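Local structure of D-methionine-binding lipoprotein MetQ (Escherichia coli, 4YAH) at residues K120-L124 against G217-E221; V106-F110 against Y250-Y256; P30-V35 against N242-F246; I114-S118 against L211-D216. The protein binds methionine as the substrate-binding lipoprotein of an ATP-driven D-methionine permease. All coordinates share one frame; numbering follows the deposited sequence.

Contact 1: K120-L124 against G217-E221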
loop_
_atom_site.group_PDB
_atom_site.type_symbol
_atom_site.label_atom_id
_atom_site.label_comp_id
_atom_site.label_asym_id
_atom_site.label_seq_id
_atom_site.Cartn_x
_atom_site.Cartn_y
_atom_site.Cartn_z
ATOM N N LYS A 120 -13.037 -15.239 10.777
ATOM C CA LYS A 120 -13.609 -16.593 10.906
ATOM C C LYS A 120 -12.653 -17.634 11.485
ATOM O O LYS A 120 -13.110 -18.586 12.129
ATOM C CB LYS A 120 -14.115 -17.084 9.556
ATOM C CG LYS A 120 -15.269 -16.213 9.050
ATOM C CD LYS A 120 -15.786 -16.661 7.708
ATOM C CE LYS A 120 -16.918 -15.787 7.232
ATOM N NZ LYS A 120 -16.478 -14.375 7.108
ATOM N N ILE A 121 -11.354 -17.458 11.254
ATOM C CA ILE A 121 -10.319 -18.389 11.710
ATOM C C ILE A 121 -9.149 -17.644 12.349
ATOM O O ILE A 121 -8.952 -16.448 12.108
ATOM C CB ILE A 121 -9.791 -19.269 10.552
ATOM C CG1 ILE A 121 -9.006 -18.452 9.507
ATOM C CG2 ILE A 121 -10.939 -20.010 9.903
ATOM C CD1 ILE A 121 -8.377 -19.284 8.404
ATOM N N LYS A 122 -8.382 -18.362 13.166
ATOM C CA LYS A 122 -7.220 -17.801 13.844
ATOM C C LYS A 122 -5.927 -18.400 13.303
ATOM O O LYS A 122 -4.846 -17.910 13.591
ATOM C CB LYS A 122 -7.306 -18.042 15.351
ATOM C CG LYS A 122 -8.081 -16.974 16.129
ATOM C CD LYS A 122 -9.298 -17.539 16.849
ATOM C CE LYS A 122 -8.946 -18.667 17.820
ATOM N NZ LYS A 122 -10.093 -19.038 18.707
ATOM N N SER A 123 -6.052 -19.477 12.536
ATOM C CA SER A 123 -4.889 -20.209 12.048
ATOM C C SER A 123 -5.213 -20.917 10.751
ATOM O O SER A 123 -6.379 -21.258 10.494
ATOM C CB SER A 123 -4.435 -21.229 13.101
ATOM O OG SER A 123 -3.894 -22.379 12.493
ATOM N N LEU A 124 -4.189 -21.192 9.952
ATOM C CA LEU A 124 -4.397 -21.908 8.703
ATOM C C LEU A 124 -4.835 -23.345 8.969
ATOM O O LEU A 124 -5.383 -23.990 8.083
ATOM C CB LEU A 124 -3.138 -21.883 7.839
ATOM C CG LEU A 124 -2.764 -20.475 7.342
ATOM C CD1 LEU A 124 -1.536 -20.520 6.445
ATOM C CD2 LEU A 124 -3.943 -19.785 6.630
ATOM N N GLY A 217 -2.583 -10.131 12.216
ATOM C CA GLY A 217 -2.196 -10.933 11.073
ATOM C C GLY A 217 -2.048 -12.404 11.402
ATOM O O GLY A 217 -1.440 -12.767 12.399
ATOM N N ILE A 218 -2.634 -13.249 10.567
ATOM C CA ILE A 218 -2.406 -14.686 10.650
ATOM C C ILE A 218 -1.055 -15.054 10.035
ATOM O O ILE A 218 -0.409 -16.015 10.441
ATOM C CB ILE A 218 -3.505 -15.438 9.946
ATOM C CG1 ILE A 218 -4.851 -15.138 10.618
ATOM C CG2 ILE A 218 -3.236 -16.941 9.970
ATOM C CD1 ILE A 218 -6.005 -15.729 9.895
ATOM N N PHE A 219 -0.654 -14.298 9.021
ATOM C CA PHE A 219 0.669 -14.431 8.431
ATOM C C PHE A 219 0.989 -13.084 7.823
ATOM O O PHE A 219 0.076 -12.322 7.528
ATOM C CB PHE A 219 0.735 -15.543 7.386
ATOM C CG PHE A 219 -0.354 -15.488 6.354
ATOM C CD1 PHE A 219 -1.483 -16.287 6.466
ATOM C CD2 PHE A 219 -0.255 -14.631 5.270
ATOM C CE1 PHE A 219 -2.484 -16.234 5.510
ATOM C CE2 PHE A 219 -1.248 -14.579 4.317
ATOM C CZ PHE A 219 -2.359 -15.386 4.429
ATOM N N VAL A 220 2.279 -12.815 7.677
ATOM C CA VAL A 220 2.767 -11.506 7.266
ATOM C C VAL A 220 3.957 -11.683 6.338
ATOM O O VAL A 220 4.808 -12.547 6.538
ATOM C CB VAL A 220 3.189 -10.651 8.483
ATOM C CG1 VAL A 220 3.478 -9.205 8.045
ATOM C CG2 VAL A 220 2.127 -10.692 9.546
ATOM N N GLU A 221 3.964 -10.872 5.298
ATOM C CA GLU A 221 5.083 -10.713 4.386
ATOM C C GLU A 221 6.378 -10.333 5.108
ATOM O O GLU A 221 6.314 -9.627 6.118
ATOM C CB GLU A 221 4.676 -9.641 3.385
ATOM C CG GLU A 221 5.539 -9.438 2.170
ATOM C CD GLU A 221 4.968 -8.302 1.320
ATOM O OE1 GLU A 221 4.852 -7.175 1.858
ATOM O OE2 GLU A 221 4.601 -8.547 0.148
#
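With CG1 anti to the carbonyl carbon (chi1 -61°), Ile-218 directs its CD1 toward Ile-121 and swings CG2 round to the side of Ser-123 and Leu-124. This is apolar packing at the margin of the smaller five-stranded mixed sheet of a two-lobed periplasmic binding protein fold: the loop 120-124, which follows strand 115-117, lies against the start of an edge strand, 219-220.

Ile-218 does most of the work. Its CD1 rests 3.8 Å from the carbonyl O of Ile-121 and 4.1 Å from CG1 of the same residue, and the two isoleucine side chains cross at about a right angle. Its CG1 and CG2 both pack near the carbonyl O of Lys-122, while CG2 also lies 4.2 Å from CA of Ser-123. A beta-branched isoleucine suits this place because its two arms can serve different parts of the curved loop.

Leu-124 completes the contact from the far end of the loop. Its CG approaches Ile-218 CG2, and one methyl, CD2, goes on to Phe-219, whose buried ring reaches inward to Leu-148 and Leu-149 of helix 139-151 and to Leu-198 of strand 196-201. The loop's polar groups are tied down separately: Ser-123 OG bonds to Asp-125 N, and Lys-122 N to Glu-126 OE2. Lys-122, exposed, starts its side chain away from the strand. At the inner end of the contact, Leu-124 CD2 meets the rim of the Phe-219 ring near its plane, 4.0 Å from CE1.

Contact 2: V106-F110 against Y250-Y256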
loop_
_atom_site.group_PDB
_atom_site.type_symbol
_atom_site.label_atom_id
_atom_site.label_comp_id
_atom_site.label_asym_id
_atom_site.label_seq_id
_atom_site.Cartn_x
_atom_site.Cartn_y
_atom_site.Cartn_z
ATOM N N VAL A 106 10.147 10.561 -6.260
ATOM C CA VAL A 106 11.070 11.565 -5.762
ATOM C C VAL A 106 11.507 11.273 -4.339
ATOM O O VAL A 106 12.229 12.057 -3.728
ATOM C CB VAL A 106 10.457 12.998 -5.833
ATOM C CG1 VAL A 106 10.190 13.384 -7.293
ATOM C CG2 VAL A 106 9.180 13.110 -5.003
ATOM N N GLY A 107 11.111 10.121 -3.805
ATOM C CA GLY A 107 11.544 9.752 -2.476
ATOM C C GLY A 107 10.783 8.543 -1.953
ATOM O O GLY A 107 9.613 8.365 -2.306
ATOM N N ASN A 108 11.450 7.741 -1.121
ATOM C CA ASN A 108 10.819 6.612 -0.436
ATOM C C ASN A 108 10.163 7.029 0.857
ATOM O O ASN A 108 10.646 7.918 1.539
ATOM C CB ASN A 108 11.843 5.528 -0.104
ATOM C CG ASN A 108 12.484 4.936 -1.315
ATOM O OD1 ASN A 108 11.952 5.001 -2.421
ATOM N ND2 ASN A 108 13.643 4.318 -1.107
ATOM N N THR A 109 9.096 6.331 1.228
ATOM C CA THR A 109 8.473 6.535 2.525
ATOM C C THR A 109 8.672 5.251 3.334
ATOM O O THR A 109 9.798 4.989 3.780
ATOM C CB THR A 109 6.983 6.947 2.380
ATOM O OG1 THR A 109 6.255 5.946 1.659
ATOM C CG2 THR A 109 6.871 8.292 1.629
ATOM N N PHE A 110 7.621 4.439 3.500
ATOM C CA PHE A 110 7.726 3.212 4.296
ATOM C C PHE A 110 7.421 1.955 3.498
ATOM O O PHE A 110 6.669 1.990 2.521
ATOM C CB PHE A 110 6.784 3.256 5.512
ATOM C CG PHE A 110 6.994 4.452 6.387
ATOM C CD1 PHE A 110 7.993 4.459 7.348
ATOM C CD2 PHE A 110 6.198 5.574 6.242
ATOM C CE1 PHE A 110 8.194 5.570 8.150
ATOM C CE2 PHE A 110 6.401 6.700 7.040
ATOM C CZ PHE A 110 7.397 6.689 7.996
ATOM N N TYR A 250 8.712 14.645 5.088
ATOM C CA TYR A 250 8.165 13.305 5.270
ATOM C C TYR A 250 9.247 12.344 5.784
ATOM O O TYR A 250 9.001 11.495 6.655
ATOM C CB TYR A 250 7.586 12.814 3.954
ATOM C CG TYR A 250 6.504 11.749 4.082
ATOM C CD1 TYR A 250 5.197 12.032 3.735
ATOM C CD2 TYR A 250 6.793 10.476 4.536
ATOM C CE1 TYR A 250 4.199 11.080 3.831
ATOM C CE2 TYR A 250 5.792 9.511 4.636
ATOM C CZ TYR A 250 4.499 9.830 4.291
ATOM O OH TYR A 250 3.485 8.893 4.386
ATOM N N GLN A 251 10.445 12.460 5.217
ATOM C CA GLN A 251 11.566 11.615 5.601
ATOM C C GLN A 251 12.241 12.150 6.868
ATOM O O GLN A 251 13.410 12.565 6.846
ATOM C CB GLN A 251 12.567 11.533 4.449
ATOM C CG GLN A 251 11.960 10.997 3.174
ATOM C CD GLN A 251 12.984 10.870 2.053
ATOM O OE1 GLN A 251 14.013 11.553 2.055
ATOM N NE2 GLN A 251 12.703 9.995 1.087
ATOM N N SER A 252 11.493 12.139 7.968
ATOM C CA SER A 252 11.969 12.702 9.227
ATOM C C SER A 252 11.695 11.747 10.365
ATOM O O SER A 252 10.806 10.908 10.270
ATOM C CB SER A 252 11.306 14.051 9.499
ATOM O OG SER A 252 9.893 13.932 9.651
ATOM N N ASP A 253 12.460 11.877 11.440
ATOM C CA ASP A 253 12.258 11.037 12.615
ATOM C C ASP A 253 10.851 11.210 13.179
ATOM O O ASP A 253 10.244 10.249 13.636
ATOM C CB ASP A 253 13.290 11.358 13.698
ATOM C CG ASP A 253 14.704 10.958 13.304
ATOM O OD1 ASP A 253 14.862 10.060 12.450
ATOM O OD2 ASP A 253 15.660 11.538 13.862
ATOM N N GLU A 254 10.327 12.429 13.129
ATOM C CA GLU A 254 9.011 12.702 13.678
ATOM C C GLU A 254 7.956 11.880 12.940
ATOM O O GLU A 254 7.052 11.305 13.551
ATOM C CB GLU A 254 8.708 14.197 13.582
ATOM C CG GLU A 254 7.586 14.664 14.468
ATOM C CD GLU A 254 7.515 16.173 14.553
ATOM O OE1 GLU A 254 8.564 16.830 14.365
ATOM O OE2 GLU A 254 6.411 16.704 14.803
ATOM N N VAL A 255 8.107 11.783 11.624
ATOM C CA VAL A 255 7.146 11.059 10.811
ATOM C C VAL A 255 7.314 9.559 11.059
ATOM O O VAL A 255 6.319 8.837 11.195
ATOM C CB VAL A 255 7.295 11.415 9.305
ATOM C CG1 VAL A 255 6.478 10.477 8.433
ATOM C CG2 VAL A 255 6.852 12.826 9.054
ATOM N N TYR A 256 8.553 9.084 11.143
ATOM C CA TYR A 256 8.772 7.672 11.415
ATOM C C TYR A 256 8.149 7.276 12.746
ATOM O O TYR A 256 7.492 6.239 12.860
ATOM C CB TYR A 256 10.263 7.308 11.439
ATOM C CG TYR A 256 10.456 5.926 12.005
ATOM C CD1 TYR A 256 10.111 4.806 11.263
ATOM C CD2 TYR A 256 10.922 5.741 13.299
ATOM C CE1 TYR A 256 10.246 3.533 11.781
ATOM C CE2 TYR A 256 11.064 4.471 13.829
ATOM C CZ TYR A 256 10.726 3.372 13.064
ATOM O OH TYR A 256 10.859 2.102 13.582
#
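Phe-110 and Tyr-250 cross at a slant, with Phe-110 CE2 3.7 Å from Tyr-250 CE2 at the edge of the tyrosine ring. Here strand 103-111 of the larger, six-stranded mixed sheet of the binding-protein fold meets the turn between helices 241-250 and 253-262. Phe-110 points into this turn and is the broadest apolar surface of the contact. Val-255 CG1 lies in the plane of its ring, 3.9 Å from CZ, and Tyr-256 CD1 comes to another part of the same edge, beside CE1. A flat phenyl group can thus serve three neighbours at once, while Trp-271 meets it edge-to-face.

Thr-109 takes a face of Tyr-250: its CG2 sits 3.8 Å from the ring centroid in a CH-pi contact, offset toward the rim. Threonine's methyl branch provides the C-H groups for this.

Gln-251, the centre of an inverse gamma turn, sends an extended side chain (chi2 -178°) back to the strand; its length and terminal amide suit it to reach a backbone carbonyl. NE2 donates to Asn-108 O over 3.0 Å at 158°, entering in the carbonyl plane on a lone pair.

Contact 3: P30-V35 against N242-F246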
loop_
_atom_site.group_PDB
_atom_site.type_symbol
_atom_site.label_atom_id
_atom_site.label_comp_id
_atom_site.label_asym_id
_atom_site.label_seq_id
_atom_site.Cartn_x
_atom_site.Cartn_y
_atom_site.Cartn_z
ATOM N N PRO A 30 3.225 30.233 -4.597
ATOM C CA PRO A 30 4.524 29.559 -4.664
ATOM C C PRO A 30 4.964 28.905 -3.352
ATOM O O PRO A 30 6.019 28.262 -3.314
ATOM C CB PRO A 30 5.485 30.689 -5.054
ATOM C CG PRO A 30 4.824 31.931 -4.628
ATOM C CD PRO A 30 3.352 31.703 -4.731
ATOM N N ASN A 31 4.182 29.075 -2.295
ATOM C CA ASN A 31 4.517 28.463 -1.023
ATOM C C ASN A 31 3.506 27.400 -0.633
ATOM O O ASN A 31 3.409 27.043 0.531
ATOM C CB ASN A 31 4.606 29.500 0.075
ATOM C CG ASN A 31 5.237 28.946 1.321
ATOM O OD1 ASN A 31 6.271 28.278 1.260
ATOM N ND2 ASN A 31 4.591 29.160 2.454
ATOM N N HIS A 32 2.769 26.910 -1.624
ATOM C CA HIS A 32 1.681 25.958 -1.410
ATOM C C HIS A 32 1.885 24.715 -2.262
ATOM O O HIS A 32 2.247 24.824 -3.430
ATOM C CB HIS A 32 0.351 26.613 -1.762
ATOM C CG HIS A 32 -0.842 25.759 -1.500
ATOM N ND1 HIS A 32 -1.442 25.683 -0.260
ATOM C CD2 HIS A 32 -1.575 24.973 -2.323
ATOM C CE1 HIS A 32 -2.480 24.870 -0.326
ATOM N NE2 HIS A 32 -2.584 24.428 -1.568
ATOM N N ILE A 33 1.666 23.528 -1.680
ATOM C CA ILE A 33 1.715 22.293 -2.445
ATOM C C ILE A 33 0.560 21.386 -2.015
ATOM O O ILE A 33 0.257 21.296 -0.841
ATOM C CB ILE A 33 3.086 21.570 -2.268
ATOM C CG1 ILE A 33 3.175 20.326 -3.145
ATOM C CG2 ILE A 33 3.340 21.222 -0.815
ATOM C CD1 ILE A 33 4.548 19.659 -3.112
ATOM N N LYS A 34 -0.093 20.762 -2.985
ATOM C CA LYS A 34 -1.169 19.806 -2.700
ATOM C C LYS A 34 -0.620 18.383 -2.836
ATOM O O LYS A 34 -0.053 18.038 -3.878
ATOM C CB LYS A 34 -2.347 20.006 -3.653
ATOM C CG LYS A 34 -3.104 21.338 -3.496
ATOM C CD LYS A 34 -4.364 21.319 -4.322
ATOM C CE LYS A 34 -5.159 22.605 -4.145
ATOM N NZ LYS A 34 -6.469 22.557 -4.854
ATOM N N VAL A 35 -0.802 17.567 -1.799
ATOM C CA VAL A 35 -0.317 16.184 -1.807
ATOM C C VAL A 35 -1.457 15.216 -1.563
ATOM O O VAL A 35 -2.164 15.337 -0.569
ATOM C CB VAL A 35 0.762 15.950 -0.752
ATOM C CG1 VAL A 35 1.350 14.551 -0.894
ATOM C CG2 VAL A 35 1.882 16.989 -0.874
ATOM N N ASN A 242 9.291 22.975 -3.757
ATOM C CA ASN A 242 8.311 22.596 -2.737
ATOM C C ASN A 242 8.217 21.087 -2.618
ATOM O O ASN A 242 7.965 20.583 -1.538
ATOM C CB ASN A 242 6.938 23.183 -3.025
ATOM C CG ASN A 242 6.917 24.675 -2.829
ATOM O OD1 ASN A 242 7.822 25.231 -2.202
ATOM N ND2 ASN A 242 5.884 25.323 -3.329
ATOM N N VAL A 243 8.431 20.387 -3.727
ATOM C CA VAL A 243 8.473 18.924 -3.722
ATOM C C VAL A 243 9.643 18.465 -2.859
ATOM O O VAL A 243 9.492 17.582 -2.007
ATOM C CB VAL A 243 8.611 18.372 -5.150
ATOM C CG1 VAL A 243 8.956 16.867 -5.149
ATOM C CG2 VAL A 243 7.331 18.633 -5.930
ATOM N N LYS A 244 10.809 19.074 -3.066
ATOM C CA LYS A 244 12.004 18.685 -2.325
ATOM C C LYS A 244 11.774 18.902 -0.837
ATOM O O LYS A 244 12.150 18.061 -0.014
ATOM C CB LYS A 244 13.228 19.471 -2.785
ATOM C CG LYS A 244 13.668 19.171 -4.201
ATOM C CD LYS A 244 14.918 20.012 -4.540
ATOM C CE LYS A 244 15.075 20.206 -6.019
ATOM N NZ LYS A 244 16.271 21.051 -6.338
ATOM N N LYS A 245 11.130 20.014 -0.493
ATOM C CA LYS A 245 10.847 20.310 0.899
ATOM C C LYS A 245 9.909 19.278 1.511
ATOM O O LYS A 245 10.107 18.850 2.646
ATOM C CB LYS A 245 10.214 21.689 1.042
ATOM C CG LYS A 245 11.179 22.837 0.862
ATOM C CD LYS A 245 10.417 24.140 0.991
ATOM C CE LYS A 245 11.335 25.317 0.885
ATOM N NZ LYS A 245 10.567 26.557 0.613
ATOM N N PHE A 246 8.872 18.909 0.774
ATOM C CA PHE A 246 7.900 17.972 1.304
ATOM C C PHE A 246 8.573 16.622 1.540
ATOM O O PHE A 246 8.329 15.944 2.536
ATOM C CB PHE A 246 6.719 17.804 0.363
ATOM C CG PHE A 246 5.731 16.817 0.855
ATOM C CD1 PHE A 246 4.954 17.117 1.948
ATOM C CD2 PHE A 246 5.623 15.573 0.272
ATOM C CE1 PHE A 246 4.049 16.205 2.443
ATOM C CE2 PHE A 246 4.713 14.643 0.774
ATOM C CZ PHE A 246 3.932 14.973 1.850
HETATM O O HOH W 1 8.338 27.376 -0.611
HETATM O O HOH W 2 8.587 27.182 2.460
#
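Asn-242 and Pro-30 make the direct polar link where the first strand of the larger sheet, 32-38, is covered by helix 241-250. This is a helix-on-sheet layer of the alpha/beta binding-protein fold, in which the axes of the short strand and helix segments approach to 9.3 Å at an angle of 61°. Asn-242 ND2 donates to the carbonyl O of Pro-30 over 2.9 Å. The bond is nearly straight and lies close to the plane of the asparagine amide, yet the donor stands well above the carbonyl plane. An asparagine suits the site because the other half of its amide can accept.

Water supplies the second kind of link. One water lies within hydrogen-bonding distance of Asn-242 OD1 and Asn-31 OD1 and accepts from Lys-245 NZ; another accepts from the same ammonium and lies equally close to Asn-31 OD1. Asn-31 has a further partner, its ND2 bonding to Gly-58 O.

Apolar packing fills the inner part. Ile-33, extended with CG1 anti to its backbone N (chi1 -176°), lays CD1 against Asn-242 O and Val-243 CG2, the latter 4.1 Å away. One turn along the helix, Phe-246 turns its ring to Val-35, whose two methyls both find it: CG1 lies 3.8 Å from CE2, and CG2 stands over the centre of one face, 3.9 Å from the centroid and 6° off the ring normal.

Contact 4: I114-S118 against L211-D216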
loop_
_atom_site.group_PDB
_atom_site.type_symbol
_atom_site.label_atom_id
_atom_site.label_comp_id
_atom_site.label_asym_id
_atom_site.label_seq_id
_atom_site.Cartn_x
_atom_site.Cartn_y
_atom_site.Cartn_z
ATOM N N ILE A 114 2.598 -6.683 4.101
ATOM C CA ILE A 114 1.185 -6.985 3.985
ATOM C C ILE A 114 0.866 -8.284 4.722
ATOM O O ILE A 114 1.712 -9.171 4.838
ATOM C CB ILE A 114 0.761 -7.069 2.512
ATOM C CG1 ILE A 114 -0.744 -6.881 2.376
ATOM C CG2 ILE A 114 1.274 -8.348 1.856
ATOM C CD1 ILE A 114 -1.177 -6.668 0.926
ATOM N N ALA A 115 -0.362 -8.374 5.222
ATOM C CA ALA A 115 -0.766 -9.519 6.037
ATOM C C ALA A 115 -2.085 -10.118 5.576
ATOM O O ALA A 115 -2.866 -9.485 4.866
ATOM C CB ALA A 115 -0.859 -9.112 7.486
ATOM N N GLY A 116 -2.288 -11.372 5.963
ATOM C CA GLY A 116 -3.561 -12.057 5.802
ATOM C C GLY A 116 -4.344 -11.968 7.103
ATOM O O GLY A 116 -3.772 -12.106 8.186
ATOM N N TYR A 117 -5.640 -11.711 6.985
ATOM C CA TYR A 117 -6.525 -11.489 8.127
ATOM C C TYR A 117 -7.772 -12.325 7.995
ATOM O O TYR A 117 -8.146 -12.709 6.895
ATOM C CB TYR A 117 -6.952 -10.021 8.244
ATOM C CG TYR A 117 -5.835 -9.010 8.333
ATOM C CD1 TYR A 117 -5.332 -8.604 9.559
ATOM C CD2 TYR A 117 -5.283 -8.447 7.183
ATOM C CE1 TYR A 117 -4.311 -7.662 9.643
ATOM C CE2 TYR A 117 -4.265 -7.507 7.250
ATOM C CZ TYR A 117 -3.780 -7.117 8.479
ATOM O OH TYR A 117 -2.772 -6.181 8.576
ATOM N N SER A 118 -8.435 -12.577 9.122
ATOM C CA SER A 118 -9.698 -13.287 9.097
ATOM C C SER A 118 -10.553 -12.948 10.308
ATOM O O SER A 118 -10.019 -12.691 11.386
ATOM C CB SER A 118 -9.463 -14.790 9.067
ATOM O OG SER A 118 -10.708 -15.444 9.084
ATOM N N LEU A 211 -6.926 -2.865 12.368
ATOM C CA LEU A 211 -6.106 -4.066 12.259
ATOM C C LEU A 211 -4.679 -3.707 11.872
ATOM O O LEU A 211 -4.455 -2.795 11.073
ATOM C CB LEU A 211 -6.681 -5.025 11.224
ATOM C CG LEU A 211 -8.123 -5.467 11.447
ATOM C CD1 LEU A 211 -8.568 -6.375 10.309
ATOM C CD2 LEU A 211 -8.248 -6.166 12.767
ATOM N N THR A 212 -3.726 -4.424 12.448
ATOM C CA THR A 212 -2.324 -4.328 12.047
ATOM C C THR A 212 -1.729 -5.714 11.911
ATOM O O THR A 212 -2.202 -6.661 12.533
ATOM C CB THR A 212 -1.454 -3.544 13.044
ATOM O OG1 THR A 212 -1.396 -4.248 14.292
ATOM C CG2 THR A 212 -1.984 -2.140 13.247
ATOM N N PRO A 213 -0.673 -5.847 11.091
ATOM C CA PRO A 213 -0.105 -7.178 10.923
ATOM C C PRO A 213 0.327 -7.820 12.235
ATOM O O PRO A 213 0.037 -9.003 12.444
ATOM C CB PRO A 213 1.103 -6.915 10.003
ATOM C CG PRO A 213 0.632 -5.783 9.159
ATOM C CD PRO A 213 -0.120 -4.891 10.111
ATOM N N ALA A 214 0.996 -7.080 13.113
ATOM C CA ALA A 214 1.577 -7.726 14.292
ATOM C C ALA A 214 0.494 -8.174 15.263
ATOM O O ALA A 214 0.666 -9.163 15.964
ATOM C CB ALA A 214 2.537 -6.814 14.992
ATOM N N LYS A 215 -0.611 -7.446 15.309
ATOM C CA LYS A 215 -1.647 -7.735 16.295
ATOM C C LYS A 215 -2.658 -8.727 15.764
ATOM O O LYS A 215 -3.135 -9.582 16.501
ATOM C CB LYS A 215 -2.366 -6.452 16.716
ATOM C CG LYS A 215 -3.444 -6.665 17.767
ATOM C CD LYS A 215 -2.862 -7.219 19.061
ATOM C CE LYS A 215 -3.881 -7.189 20.196
ATOM N NZ LYS A 215 -5.126 -7.933 19.854
ATOM N N ASP A 216 -2.967 -8.634 14.477
ATOM C CA ASP A 216 -4.119 -9.338 13.924
ATOM C C ASP A 216 -3.788 -10.262 12.765
ATOM O O ASP A 216 -4.601 -11.119 12.393
ATOM C CB ASP A 216 -5.154 -8.309 13.494
ATOM C CG ASP A 216 -5.492 -7.351 14.607
ATOM O OD1 ASP A 216 -6.221 -7.773 15.540
ATOM O OD2 ASP A 216 -5.016 -6.194 14.567
HETATM O O HOH W 3 -7.106 -11.398 11.554
#
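In the lobe of this binding-protein fold built on the five-stranded mixed sheet, the short helix 213-216 packs against strand 115-117, and Tyr-117 is the chief strand residue in the contact. With CG beside the backbone N (chi1 -56°), its ring runs along the helix, CD1 near Asp-216 and the hydroxyl near Pro-213. CE1 comes 3.9 Å from Leu-211 CB, the two side chains sliding past each other in opposite directions, while Asp-216 CB lies at the ring edge, in plane, 4.0 Å from CD1. At the far end the hydroxyl O sits 3.3 Å from Pro-213 CD. Proline N has no hydrogen to offer, so this meeting is one of packing. A tyrosine is long enough to span from the strand to the first turn of the helix.

Two residues earlier in the strand, Ala-115 CB meets Pro-213 CB at 3.9 Å. A side chain as small as alanine's suits this close approach of the backbones, and a proline fits the first turn of a helix, where its missing N-H costs no bond.

The helix start is braced within its own segment. Thr-212 is the N-cap, its OG1 accepting a weak bond from Lys-215 N. Separately, Asp-216 OD2 accepts from Thr-212 N through its anti lone pair, so a carboxylate at the helix end reaches back to the residue before its start. The methionine pocket is near, the Pro-213 side chain lying about 9 Å from the bound ligand. Where helix and strand part, a water accepts from Ser-118 N and lies 2.7 Å from Asp-216 O, bridging the two backbones.

From the N terminus, 30-35 enters the lobe of the six-stranded sheet and opens contact 3, closed only by 242-246. Strand 103-111 then opens contact 2, which ends on 250-256; its loop crosses that of contact 3, and the two touch where Val-106 meets Val-243. Nested inside both, 114-118 opens contact 4, closed by 211-216, and 120-124 opens contact 1, closed by 217-221, so these segments alternate and the loops cross. Contacts 3 and 2 thus bind late helices to the six-stranded sheet, while contact 4 lays a short helix on strand 115-117 of the five-stranded sheet and contact 1 packs a loop against its edge strand 219-220.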